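Side-chain contacts in polyporopepsin (PDB 1WKR), which hydrolyses peptide bonds with broad specificity as an aspartic endopeptidase and clots milk: residues G3-T8 with Y14-G19; Q10-V15 with Q272-N277; G103-G108 with L160-T165; T127-L132 with G136-N141; S146-T151 with S167-G172. All blocks are in the same frame, centred on the assembly; numbering follows the deposited sequence.

Interaction 1: G3-T8 with Y14-G19; sequences GSVPAT and YVVNVG
Y14 and T8 meet near the closed end of the hairpin of strands 3-9 and 14-20, and the tyrosine can be traced outward atom by atom. Its CB sits 3.7 Å from T8 O. The first torsion, chi1 -94°, lies away from a staggered value and carries the ring along the T8 end of the opposing strand. Y14 CD2 comes within 3.3 Å of the same T8 O, which approaches the ring obliquely, and Y14 CD2 also touches A7 CB at 3.8 Å. Farther out, Y14 CE2 reaches A7 O at 3.9 Å, with A7 C lying in the ring plane at its edge. The hydroxyl passes beyond both strands and hydrogen-bonds N157 OD1 and E148 N, while F147 stacks on the ring.

Beside the tyrosine, T8 and V15 form an antiparallel hydrogen-bonded pair: T8 N gives to V15 O at 2.9 Å, and V15 N returns a bond to T8 O at 3.0 Å. Toward the N-terminus of 3-8 the strands splay apart, and contact passes to side chains. V16 CG1 packs on A7 CB at 3.7 Å and on V5 CG1 at 4.1 Å, the two valines crossing at about a right angle. A water joins P6 O to N17 N across the widening gap. The whole is a twisted beta hairpin, the one that opens the N-terminal lobe of pepsin-like proteinases.

Interaction 2: Q10-V15 with Q272-N277; sequences QLVDYV and QIWPRN
W274 reaches L11 and V12 with the far end of its benzo ring, and every direct contact across this junction is apolar or van der Waals. W274 CH2 does most of the touching, lying 3.9 Å from L11 CB and 4.1 Å from V12 CG1. The valine methyl comes in at the ring edge, near the plane, whereas L11 O approaches W274 CH2 obliquely at 3.8 Å. With CG anti to the backbone N (chi1 -178°), the indole stands well out from its own chain, and P275 CD lies over one of its faces.

The polar bonds serve to shape each side separately. Q10 NE2 gives to the syn lone pair of D13 OD1 at 3.0 Å, and Q10 N to D13 O at 2.8 Å, so the turn that offers L11 and V12 is tied across its base. W274 NE1 is held by L278 O. Were W274 replaced by an alanine, L11 CB and V12 CG1 would probably lose their aromatic neighbour and L278 O its indole donor.

This turn of the N-terminal hairpin thus meets a loop of the C-terminal lobe: L11 also packs on T150, V12 O accepts from T216, and W274 is backed by I292 of strand 289-295.

Interaction 3: G103-G108 with L160-T165; sequences GILGVG and LTFGAT
F162 N donates to G3 O, a backbone bond that fixes the end of strand 155-162 from which the F162 ring extends to its partners L105 and V107. Opposite it runs the I104-L105-G106 sequence, the hydrophobic-hydrophobic-glycine element of the psi motif in pepsin-like proteinases: strand 103-106 lies parallel to strand 25-32, which ends at the catalytic D32, and antiparallel to strand 39-40. Backbone bonds from L105 and V107 to D32 lock this element onto the active-site strand. V107 O accepts from W189 NE1.

No hydrogen bond links 103-108 directly with 160-165, and the junction is made by four buried apolar side chains. The F162 ring presents its edge, not a face, to strand 103-106 and the residue beyond it. V107 CG1 lies 4.4 Å from F162 CE1, near the ring plane, and L105 CD2 comes to the neighbouring corner, 4.5 Å from F162 CZ. These are loose van der Waals contacts. T129 and L132 of helix 128-134 and L143 of strand 142-146 also pack on F162, placing the ring where helix and strands converge.

The V107 side chain is about 6 Å from that of D32, which is consistent with this apolar packing lining the surroundings of the active site. Between the two leucines the approach is tip to tip. L105 has its CG anti to the backbone N (chi1 -175°), which extends the branch toward L160, and L105 CD2 meets L160 CD2 at 4.0 Å.

Interaction 4: T127-L132 with G136-N141; sequences TVTDNL and GTIPTN
The amide of N141 and the carboxylate of D130 stand almost perpendicular, their planes 89° apart. N141 ND2 points its N-H nearly straight, and in its own amide plane, at the anti side of D130 OD1, 3.2 Å away. The other end of the amide, N141 OD1, rests 3.3 Å from T129 CG2. On the far corner of the carboxylate, T127 N reaches D130 OD2, again from the anti side but well out of the plane.

That last bond belongs to a capping box: T127 OG1 accepts from D130 N at 3.2 Å while D130 answers through its carboxylate, closing the first turn of helix 128-134. One aspartate therefore serves both the helix start and the returning loop. The helix ends in a Schellman motif at G136, whose positive phi turns the chain back. L132 O then receives I138 N at 3.3 Å from above the carbonyl plane, and T137 N weakly at 3.0 Å.

Beside this helix end the apolar contact is between L132 and I138, and I138 also packs on F162 of strand 155-162. The torsion of I138, chi1 65°, places CG1 between its backbone N and carbonyl carbon, and from there I138 CD1 touches L132 CB at 3.8 Å.

Interaction 5: S146-T151 with S167-G172; sequences SFEPTT and SSKYTG
K169 lays the apolar part of its chain against S146. Its CD is 3.6 Å from S146 OG, and its CB is 3.9 Å from S146 CB, so the serine lies alongside the first half of the lysine. A bend at chi2 (-62°) brings CD back against S146 OG, and the straight remainder carries the ammonium to the neighbourhood of E148. There K169 NZ remains 4.3 Å from E148 OE2, too far for a salt bridge, and water fills the role. One water lies 2.6 Å from E148 OE2, to which it donates, and 3.0 Å from K169 NZ. A second joins K169 NZ, at 2.8 Å, to S146 OG, with a weak bond to E148 OE2. A third sits 2.7 Å from S146 OG and donates to K169 O.

S146 closes strand 142-146, which runs between strands 155-162 and 316-321 in the six-stranded antiparallel sheet that joins the two lobes in pepsin-like enzymes. A leucine in place of K169 would probably leave the two waters at NZ without their donor and E148 without the lysine charge that its waters link to.

Further out, the backbone of S146 is bonded to E159, whose side chain also touches K169. Y317 of strand 316-321 packs on both S146 and K169. E148 is positioned through its own backbone, its O accepting from N157 ND2, while the F147 side chain touches L310 and L313 of helix 310-313.

Interactions 1, 3 and 4 form a continuous chain of contacts within the N-terminal half. The centres of 1 and 3 are about 9 Å apart, linked by S4 OG to T161 OG1 (2.8 Å) and by V16 CG2 on L105 CD2. The centres of 3 and 4 are about 10 Å apart, with F162 O resting on I138 CG2. Interaction 2 carries the network to a loop of the other lobe and is tied to interaction 5 by N277 ND2 to T151 O at 2.8 Å and by L11 on T150. Interaction 3 comes nearest the catalytic pair, V107 being about 8 Å from D212, side chain to side chain. The Y14 side chain is about 9 Å from that of D32, whereas interaction 5 is remote from both aspartates.

Interaction 1: G3-T8 with Y14-G19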
# COMPACT_ATOMS: atom_id res chain seq x y z
N GLY A 3 3.61 -14.12 13.25
CA GLY A 3 5.03 -13.86 12.96
C GLY A 3 5.14 -12.60 12.15
O GLY A 3 4.20 -12.18 11.43
N SER A 4 6.29 -11.98 12.25
CA SER A 4 6.60 -10.68 11.56
C SER A 4 7.67 -10.87 10.57
O SER A 4 8.53 -11.81 10.62
CB SER A 4 6.91 -9.63 12.52
OG SER A 4 5.84 -9.26 13.40
N VAL A 5 7.81 -9.91 9.64
CA VAL A 5 8.90 -9.79 8.68
C VAL A 5 9.28 -8.35 8.55
O VAL A 5 8.38 -7.47 8.48
CB VAL A 5 8.63 -10.43 7.34
CG1 VAL A 5 7.53 -9.84 6.69
CG2 VAL A 5 9.74 -10.44 6.45
N PRO A 6 10.53 -7.96 8.55
CA PRO A 6 10.93 -6.52 8.33
C PRO A 6 10.60 -6.14 6.92
O PRO A 6 10.54 -6.95 6.02
CB PRO A 6 12.46 -6.55 8.55
CG PRO A 6 12.74 -7.83 9.17
CD PRO A 6 11.74 -8.84 8.75
N ALA A 7 10.40 -4.84 6.73
CA ALA A 7 10.09 -4.29 5.39
C ALA A 7 10.97 -3.04 5.19
O ALA A 7 11.25 -2.27 6.11
CB ALA A 7 8.60 -3.92 5.31
N THR A 8 11.35 -2.85 3.95
CA THR A 8 12.28 -1.81 3.57
C THR A 8 11.61 -0.74 2.74
O THR A 8 10.94 -1.02 1.75
CB THR A 8 13.45 -2.39 2.78
OG1 THR A 8 14.13 -3.33 3.64
CG2 THR A 8 14.48 -1.39 2.43
N TYR A 14 7.30 -0.09 -0.44
CA TYR A 14 8.02 -0.93 0.52
C TYR A 14 8.16 -2.33 -0.07
O TYR A 14 7.25 -2.80 -0.78
CB TYR A 14 7.21 -1.08 1.84
CG TYR A 14 7.60 -0.07 2.90
CD1 TYR A 14 7.05 1.23 2.89
CD2 TYR A 14 8.47 -0.42 3.92
CE1 TYR A 14 7.42 2.16 3.90
CE2 TYR A 14 8.79 0.47 4.92
CZ TYR A 14 8.25 1.75 4.92
OH TYR A 14 8.56 2.63 5.92
N VAL A 15 9.28 -2.99 0.28
CA VAL A 15 9.49 -4.37 -0.10
C VAL A 15 9.77 -5.20 1.11
O VAL A 15 10.16 -4.75 2.18
CB VAL A 15 10.68 -4.52 -1.06
CG1 VAL A 15 10.29 -3.92 -2.41
CG2 VAL A 15 11.97 -3.89 -0.51
N VAL A 16 9.54 -6.52 0.95
CA VAL A 16 9.94 -7.53 1.92
C VAL A 16 10.67 -8.61 1.15
O VAL A 16 10.41 -8.91 0.01
CB VAL A 16 8.76 -8.15 2.71
CG1 VAL A 16 8.12 -7.17 3.64
CG2 VAL A 16 7.71 -8.71 1.75
N ASN A 17 11.65 -9.23 1.84
CA ASN A 17 12.27 -10.47 1.35
C ASN A 17 11.36 -11.61 1.52
O ASN A 17 10.75 -11.86 2.57
CB ASN A 17 13.60 -10.75 2.17
CG ASN A 17 14.63 -9.78 1.74
OD1 ASN A 17 15.51 -9.49 2.71
ND2 ASN A 17 14.70 -9.30 0.65
N VAL A 18 11.22 -12.39 0.44
CA VAL A 18 10.31 -13.54 0.38
C VAL A 18 11.09 -14.71 -0.18
O VAL A 18 11.68 -14.60 -1.32
CB VAL A 18 9.08 -13.28 -0.51
CG1 VAL A 18 8.13 -14.43 -0.53
CG2 VAL A 18 8.38 -11.98 -0.05
N GLY A 19 11.17 -15.82 0.52
CA GLY A 19 11.78 -17.03 -0.07
C GLY A 19 10.79 -17.81 -0.86
O GLY A 19 9.61 -17.94 -0.49
O HOH W 1 12.35 -8.27 4.50

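Interaction 2: Q10-V15 with Q272-N277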
# COMPACT_ATOMS: atom_id res chain seq x y z
N GLN A 10 11.55 1.97 0.15
CA GLN A 10 12.23 2.35 -1.10
C GLN A 10 11.64 3.64 -1.66
O GLN A 10 11.66 3.87 -2.87
CB GLN A 10 12.16 1.23 -2.16
CG GLN A 10 12.79 -0.08 -1.69
CD GLN A 10 12.98 -1.12 -2.79
OE1 GLN A 10 13.98 -1.84 -2.73
NE2 GLN A 10 12.08 -1.16 -3.75
N LEU A 11 11.04 4.46 -0.79
CA LEU A 11 10.56 5.81 -1.07
C LEU A 11 9.25 5.79 -1.82
O LEU A 11 8.26 6.44 -1.38
CB LEU A 11 11.58 6.68 -1.89
CG LEU A 11 12.97 6.68 -1.32
CD1 LEU A 11 13.86 7.65 -2.15
CD2 LEU A 11 13.03 6.99 0.16
N VAL A 12 9.16 5.07 -2.92
CA VAL A 12 7.92 4.94 -3.70
C VAL A 12 7.13 3.72 -3.31
O VAL A 12 5.95 3.58 -3.66
CB VAL A 12 8.17 5.01 -5.22
CG1 VAL A 12 8.79 6.41 -5.58
CG2 VAL A 12 9.07 3.92 -5.74
N ASP A 13 7.77 2.75 -2.66
CA ASP A 13 7.11 1.49 -2.25
C ASP A 13 7.87 0.93 -1.09
O ASP A 13 8.98 1.42 -0.77
CB ASP A 13 7.02 0.50 -3.44
CG ASP A 13 8.38 0.21 -4.04
OD1 ASP A 13 9.25 -0.27 -3.37
OD2 ASP A 13 8.49 0.44 -5.31
N TYR A 14 7.30 -0.09 -0.44
CA TYR A 14 8.02 -0.93 0.52
C TYR A 14 8.16 -2.33 -0.07
O TYR A 14 7.25 -2.80 -0.78
CB TYR A 14 7.21 -1.08 1.84
CG TYR A 14 7.60 -0.07 2.90
CD1 TYR A 14 7.05 1.23 2.89
CD2 TYR A 14 8.47 -0.42 3.92
CE1 TYR A 14 7.42 2.16 3.90
CE2 TYR A 14 8.79 0.47 4.92
CZ TYR A 14 8.25 1.75 4.92
OH TYR A 14 8.56 2.63 5.92
N VAL A 15 9.28 -2.99 0.28
CA VAL A 15 9.49 -4.37 -0.10
C VAL A 15 9.77 -5.20 1.11
O VAL A 15 10.16 -4.75 2.18
CB VAL A 15 10.68 -4.52 -1.06
CG1 VAL A 15 10.29 -3.92 -2.41
CG2 VAL A 15 11.97 -3.89 -0.51
N GLN A 272 2.69 15.93 4.79
CA GLN A 272 2.17 16.20 3.44
C GLN A 272 3.24 16.46 2.43
O GLN A 272 2.91 16.66 1.26
CB GLN A 272 1.21 17.40 3.49
CG GLN A 272 -0.14 17.06 4.15
CD GLN A 272 -0.96 18.30 4.39
OE1 GLN A 272 -1.35 19.00 3.44
NE2 GLN A 272 -1.18 18.63 5.62
N ILE A 273 4.52 16.45 2.83
CA ILE A 273 5.61 16.79 1.89
C ILE A 273 6.52 15.60 1.69
O ILE A 273 6.67 14.72 2.55
CB ILE A 273 6.40 18.07 2.31
CG1 ILE A 273 7.45 17.78 3.39
CG2 ILE A 273 5.40 19.16 2.68
CD1 ILE A 273 8.29 18.99 3.74
N TRP A 274 7.17 15.55 0.49
CA TRP A 274 8.18 14.57 0.18
C TRP A 274 9.43 14.82 1.03
O TRP A 274 9.72 16.03 1.28
CB TRP A 274 8.50 14.65 -1.32
CG TRP A 274 9.49 13.66 -1.82
CD1 TRP A 274 10.82 13.78 -1.88
CD2 TRP A 274 9.19 12.32 -2.28
NE1 TRP A 274 11.42 12.61 -2.34
CE2 TRP A 274 10.43 11.72 -2.58
CE3 TRP A 274 8.03 11.57 -2.42
CZ2 TRP A 274 10.55 10.35 -3.04
CZ3 TRP A 274 8.10 10.27 -2.94
CH2 TRP A 274 9.34 9.66 -3.18
N PRO A 275 10.14 13.83 1.49
CA PRO A 275 11.37 14.08 2.29
C PRO A 275 12.36 14.93 1.51
O PRO A 275 12.90 14.50 0.48
CB PRO A 275 11.89 12.67 2.57
CG PRO A 275 11.24 11.74 1.58
CD PRO A 275 9.87 12.38 1.37
N ARG A 276 12.60 16.15 2.01
CA ARG A 276 13.34 17.12 1.21
C ARG A 276 14.81 16.75 0.98
O ARG A 276 15.33 17.09 -0.11
CB ARG A 276 13.26 18.49 1.86
CG ARG A 276 11.87 19.10 1.69
CD ARG A 276 11.68 20.39 2.46
NE ARG A 276 11.52 20.11 3.90
CZ ARG A 276 11.13 21.04 4.79
NH1 ARG A 276 10.99 22.32 4.43
NH2 ARG A 276 10.84 20.69 6.03
N ASN A 277 15.40 15.98 1.84
CA ASN A 277 16.79 15.55 1.58
C ASN A 277 16.83 14.58 0.51
O ASN A 277 17.95 14.28 -0.02
CB ASN A 277 17.48 15.04 2.85
CG ASN A 277 17.07 13.72 3.29
OD1 ASN A 277 15.86 13.40 3.54
ND2 ASN A 277 17.97 12.72 3.35

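Interaction 3: G103-G108 with L160-T165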
# COMPACT_ATOMS: atom_id res chain seq x y z
N GLY A 103 8.67 -8.28 -8.00
CA GLY A 103 7.28 -8.59 -8.17
C GLY A 103 6.52 -8.01 -6.96
O GLY A 103 6.98 -7.07 -6.33
N ILE A 104 5.34 -8.62 -6.69
CA ILE A 104 4.41 -8.11 -5.67
C ILE A 104 4.10 -9.21 -4.66
O ILE A 104 3.88 -10.38 -5.04
CB ILE A 104 3.11 -7.55 -6.31
CG1 ILE A 104 3.44 -6.26 -7.03
CG2 ILE A 104 2.00 -7.39 -5.27
CD1 ILE A 104 2.21 -5.58 -7.70
N LEU A 105 4.01 -8.80 -3.40
CA LEU A 105 3.39 -9.61 -2.34
C LEU A 105 1.92 -9.13 -2.24
O LEU A 105 1.68 -8.00 -1.80
CB LEU A 105 4.10 -9.46 -1.02
CG LEU A 105 3.56 -10.39 0.10
CD1 LEU A 105 4.01 -11.81 -0.15
CD2 LEU A 105 3.97 -9.92 1.45
N GLY A 106 0.99 -9.96 -2.72
CA GLY A 106 -0.41 -9.53 -2.88
C GLY A 106 -1.20 -9.81 -1.63
O GLY A 106 -1.56 -10.96 -1.32
N VAL A 107 -1.43 -8.75 -0.86
CA VAL A 107 -2.12 -8.84 0.46
C VAL A 107 -3.43 -8.05 0.47
O VAL A 107 -4.04 -7.87 1.53
CB VAL A 107 -1.18 -8.50 1.63
CG1 VAL A 107 -0.22 -9.67 1.90
CG2 VAL A 107 -0.38 -7.21 1.38
N GLY A 108 -3.91 -7.69 -0.71
CA GLY A 108 -5.29 -7.24 -0.92
C GLY A 108 -6.25 -8.40 -0.65
O GLY A 108 -5.85 -9.56 -0.42
N LEU A 160 5.80 -6.10 8.67
CA LEU A 160 4.50 -6.82 8.46
C LEU A 160 4.33 -7.79 9.58
O LEU A 160 5.28 -8.56 9.85
CB LEU A 160 4.46 -7.55 7.13
CG LEU A 160 4.09 -6.68 5.92
CD1 LEU A 160 4.77 -5.41 5.74
CD2 LEU A 160 4.00 -7.61 4.67
N THR A 161 3.17 -7.86 10.18
CA THR A 161 2.88 -8.89 11.21
C THR A 161 1.64 -9.62 10.74
O THR A 161 0.56 -9.04 10.51
CB THR A 161 2.63 -8.30 12.60
OG1 THR A 161 3.77 -7.47 12.97
CG2 THR A 161 2.50 -9.38 13.63
N PHE A 162 1.78 -10.92 10.58
CA PHE A 162 0.67 -11.80 10.17
C PHE A 162 0.07 -12.46 11.42
O PHE A 162 0.78 -13.15 12.17
CB PHE A 162 1.17 -12.89 9.23
CG PHE A 162 1.60 -12.33 7.87
CD1 PHE A 162 0.65 -12.18 6.86
CD2 PHE A 162 2.90 -11.93 7.63
CE1 PHE A 162 1.01 -11.70 5.60
CE2 PHE A 162 3.22 -11.38 6.36
CZ PHE A 162 2.29 -11.28 5.37
N GLY A 163 -1.20 -12.22 11.64
CA GLY A 163 -1.93 -12.92 12.70
C GLY A 163 -2.04 -12.15 14.01
O GLY A 163 -2.67 -12.69 14.94
N ALA A 164 -1.46 -10.96 14.10
CA ALA A 164 -1.48 -10.16 15.34
C ALA A 164 -1.07 -8.74 15.00
O ALA A 164 -0.55 -8.47 13.93
CB ALA A 164 -0.48 -10.73 16.34
N THR A 165 -1.28 -7.85 15.94
CA THR A 165 -0.75 -6.51 15.92
C THR A 165 0.48 -6.41 16.77
O THR A 165 0.73 -7.33 17.65
CB THR A 165 -1.77 -5.46 16.38
OG1 THR A 165 -2.18 -5.79 17.75
CG2 THR A 165 -3.02 -5.45 15.57

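Interaction 4: T127-L132 with G136-N141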
# COMPACT_ATOMS: atom_id res chain seq x y z
N THR A 127 -4.74 -15.85 -0.83
CA THR A 127 -3.55 -15.03 -0.65
C THR A 127 -2.64 -15.60 0.37
O THR A 127 -3.01 -16.56 1.10
CB THR A 127 -3.98 -13.62 -0.22
OG1 THR A 127 -4.56 -13.71 1.10
CG2 THR A 127 -5.01 -12.98 -1.16
N VAL A 128 -1.45 -15.05 0.48
CA VAL A 128 -0.53 -15.51 1.52
C VAL A 128 -1.16 -15.43 2.87
O VAL A 128 -1.01 -16.38 3.70
CB VAL A 128 0.82 -14.75 1.50
CG1 VAL A 128 1.58 -15.10 0.22
CG2 VAL A 128 0.68 -13.24 1.65
N THR A 129 -1.92 -14.37 3.19
CA THR A 129 -2.53 -14.23 4.50
C THR A 129 -3.61 -15.32 4.71
O THR A 129 -3.67 -15.96 5.75
CB THR A 129 -3.19 -12.84 4.64
OG1 THR A 129 -2.26 -11.87 4.09
CG2 THR A 129 -3.45 -12.52 6.08
N ASP A 130 -4.46 -15.52 3.69
CA ASP A 130 -5.48 -16.56 3.75
C ASP A 130 -4.86 -17.94 3.99
O ASP A 130 -5.39 -18.70 4.80
CB ASP A 130 -6.25 -16.62 2.40
CG ASP A 130 -7.14 -15.50 2.18
OD1 ASP A 130 -7.60 -14.84 3.11
OD2 ASP A 130 -7.45 -15.27 0.95
N ASN A 131 -3.78 -18.27 3.29
CA ASN A 131 -3.15 -19.57 3.46
C ASN A 131 -2.49 -19.74 4.80
O ASN A 131 -2.57 -20.83 5.43
CB ASN A 131 -2.17 -19.86 2.33
CG ASN A 131 -2.86 -20.19 1.03
OD1 ASN A 131 -3.93 -20.82 1.01
ND2 ASN A 131 -2.25 -19.77 -0.09
N LEU A 132 -1.78 -18.73 5.30
CA LEU A 132 -1.20 -18.78 6.63
C LEU A 132 -2.30 -19.08 7.65
O LEU A 132 -2.04 -19.82 8.62
CB LEU A 132 -0.56 -17.44 6.99
CG LEU A 132 0.82 -17.25 6.29
CD1 LEU A 132 1.23 -15.77 6.46
CD2 LEU A 132 1.88 -18.16 6.89
N GLY A 136 -3.38 -23.10 9.58
CA GLY A 136 -3.29 -23.20 11.05
C GLY A 136 -2.14 -22.49 11.58
O GLY A 136 -1.84 -22.59 12.80
N THR A 137 -1.30 -21.75 10.82
CA THR A 137 -0.07 -21.14 11.29
C THR A 137 -0.37 -19.85 12.11
O THR A 137 0.16 -19.71 13.30
CB THR A 137 0.79 -20.78 10.16
OG1 THR A 137 1.07 -22.02 9.44
CG2 THR A 137 2.18 -20.19 10.64
N ILE A 138 -1.22 -18.98 11.67
CA ILE A 138 -1.48 -17.71 12.40
C ILE A 138 -2.83 -17.78 13.06
O ILE A 138 -3.74 -18.48 12.53
CB ILE A 138 -1.31 -16.50 11.46
CG1 ILE A 138 -2.37 -16.48 10.34
CG2 ILE A 138 0.10 -16.48 10.95
CD1 ILE A 138 -2.28 -15.21 9.47
N PRO A 139 -3.05 -17.15 14.17
CA PRO A 139 -4.24 -17.45 14.98
C PRO A 139 -5.52 -16.73 14.51
O PRO A 139 -6.63 -17.18 14.82
CB PRO A 139 -3.87 -16.97 16.39
CG PRO A 139 -2.77 -15.95 16.20
CD PRO A 139 -2.03 -16.40 14.95
N THR A 140 -5.39 -15.68 13.69
CA THR A 140 -6.60 -15.01 13.08
C THR A 140 -6.13 -14.47 11.74
O THR A 140 -4.93 -14.38 11.47
CB THR A 140 -7.15 -13.97 14.03
OG1 THR A 140 -8.43 -13.56 13.54
CG2 THR A 140 -6.22 -12.75 14.19
N ASN A 141 -7.10 -14.24 10.86
CA ASN A 141 -6.77 -13.92 9.48
C ASN A 141 -6.66 -12.44 9.33
O ASN A 141 -7.62 -11.69 9.11
CB ASN A 141 -7.84 -14.53 8.55
CG ASN A 141 -7.42 -14.51 7.11
OD1 ASN A 141 -6.45 -13.83 6.74
ND2 ASN A 141 -8.16 -15.25 6.26
O HOH W 2 -6.62 -12.58 4.34

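Interaction 5: S146-T151 with S167-G172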
# COMPACT_ATOMS: atom_id res chain seq x y z
N SER A 146 3.40 -1.75 9.64
CA SER A 146 4.11 -0.58 10.14
C SER A 146 5.00 -0.01 9.07
O SER A 146 5.96 -0.70 8.61
CB SER A 146 4.92 -0.96 11.35
OG SER A 146 5.78 0.11 11.76
N PHE A 147 4.72 1.21 8.63
CA PHE A 147 5.64 2.04 7.84
C PHE A 147 6.08 3.21 8.68
O PHE A 147 5.45 3.55 9.68
CB PHE A 147 4.96 2.53 6.55
CG PHE A 147 4.62 1.48 5.51
CD1 PHE A 147 5.04 0.20 5.57
CD2 PHE A 147 3.91 1.89 4.39
CE1 PHE A 147 4.78 -0.71 4.53
CE2 PHE A 147 3.60 1.01 3.35
CZ PHE A 147 4.06 -0.29 3.43
N GLU A 148 7.21 3.83 8.31
CA GLU A 148 7.74 4.98 9.02
C GLU A 148 8.33 5.96 8.04
O GLU A 148 8.78 5.55 6.95
CB GLU A 148 8.84 4.53 10.00
CG GLU A 148 8.34 3.64 11.08
CD GLU A 148 9.42 3.16 12.04
OE1 GLU A 148 10.63 3.51 11.87
OE2 GLU A 148 9.00 2.40 12.98
N PRO A 149 8.39 7.25 8.38
CA PRO A 149 9.07 8.21 7.47
C PRO A 149 10.54 7.83 7.31
O PRO A 149 11.12 7.13 8.12
CB PRO A 149 8.93 9.54 8.24
CG PRO A 149 7.78 9.32 9.19
CD PRO A 149 7.93 7.88 9.64
N THR A 150 11.10 8.35 6.23
CA THR A 150 12.49 8.02 5.92
C THR A 150 13.29 9.29 5.51
O THR A 150 12.71 10.25 5.00
CB THR A 150 12.49 6.99 4.88
OG1 THR A 150 13.88 6.52 4.73
CG2 THR A 150 12.08 7.49 3.49
N THR A 151 14.60 9.20 5.75
CA THR A 151 15.58 10.23 5.23
C THR A 151 16.68 9.44 4.58
O THR A 151 17.78 10.09 4.36
CB THR A 151 16.16 11.07 6.37
OG1 THR A 151 16.77 10.25 7.32
CG2 THR A 151 15.03 11.89 7.10
N SER A 167 2.20 -3.83 19.30
CA SER A 167 1.95 -2.58 20.03
C SER A 167 3.17 -1.67 20.14
O SER A 167 3.05 -0.50 20.47
CB SER A 167 1.43 -2.91 21.57
OG SER A 167 2.38 -3.42 22.23
N SER A 168 4.33 -2.17 19.77
CA SER A 168 5.51 -1.34 19.71
C SER A 168 5.51 -0.41 18.49
O SER A 168 6.32 0.49 18.40
CB SER A 168 6.84 -2.15 19.75
OG SER A 168 7.09 -2.75 18.46
N LYS A 169 4.55 -0.63 17.58
CA LYS A 169 4.45 0.11 16.31
C LYS A 169 3.31 1.10 16.32
O LYS A 169 3.07 1.72 15.25
CB LYS A 169 4.33 -0.84 15.16
CG LYS A 169 5.45 -1.90 15.10
CD LYS A 169 6.81 -1.28 14.91
CE LYS A 169 7.85 -2.33 14.62
NZ LYS A 169 9.19 -1.72 14.34
N TYR A 170 2.58 1.29 17.40
CA TYR A 170 1.55 2.31 17.40
C TYR A 170 1.39 2.92 18.77
O TYR A 170 1.78 2.30 19.78
CB TYR A 170 0.21 1.78 16.87
CG TYR A 170 -0.54 0.81 17.79
CD1 TYR A 170 -1.47 1.23 18.74
CD2 TYR A 170 -0.34 -0.56 17.68
CE1 TYR A 170 -2.16 0.34 19.55
CE2 TYR A 170 -1.07 -1.46 18.48
CZ TYR A 170 -1.95 -0.97 19.38
OH TYR A 170 -2.68 -1.87 20.18
N THR A 171 0.84 4.11 18.83
CA THR A 171 0.51 4.81 20.07
C THR A 171 -1.00 4.93 20.18
O THR A 171 -1.75 4.78 19.20
CB THR A 171 1.17 6.20 20.06
OG1 THR A 171 0.72 6.88 18.86
CG2 THR A 171 2.68 6.15 20.11
N GLY A 172 -1.47 5.17 21.41
CA GLY A 172 -2.91 5.18 21.71
C GLY A 172 -3.52 3.81 21.36
O GLY A 172 -2.90 2.77 21.52
O HOH W 3 4.12 1.99 12.77
O HOH W 4 8.51 -0.65 11.81
O HOH W 5 9.98 1.13 15.01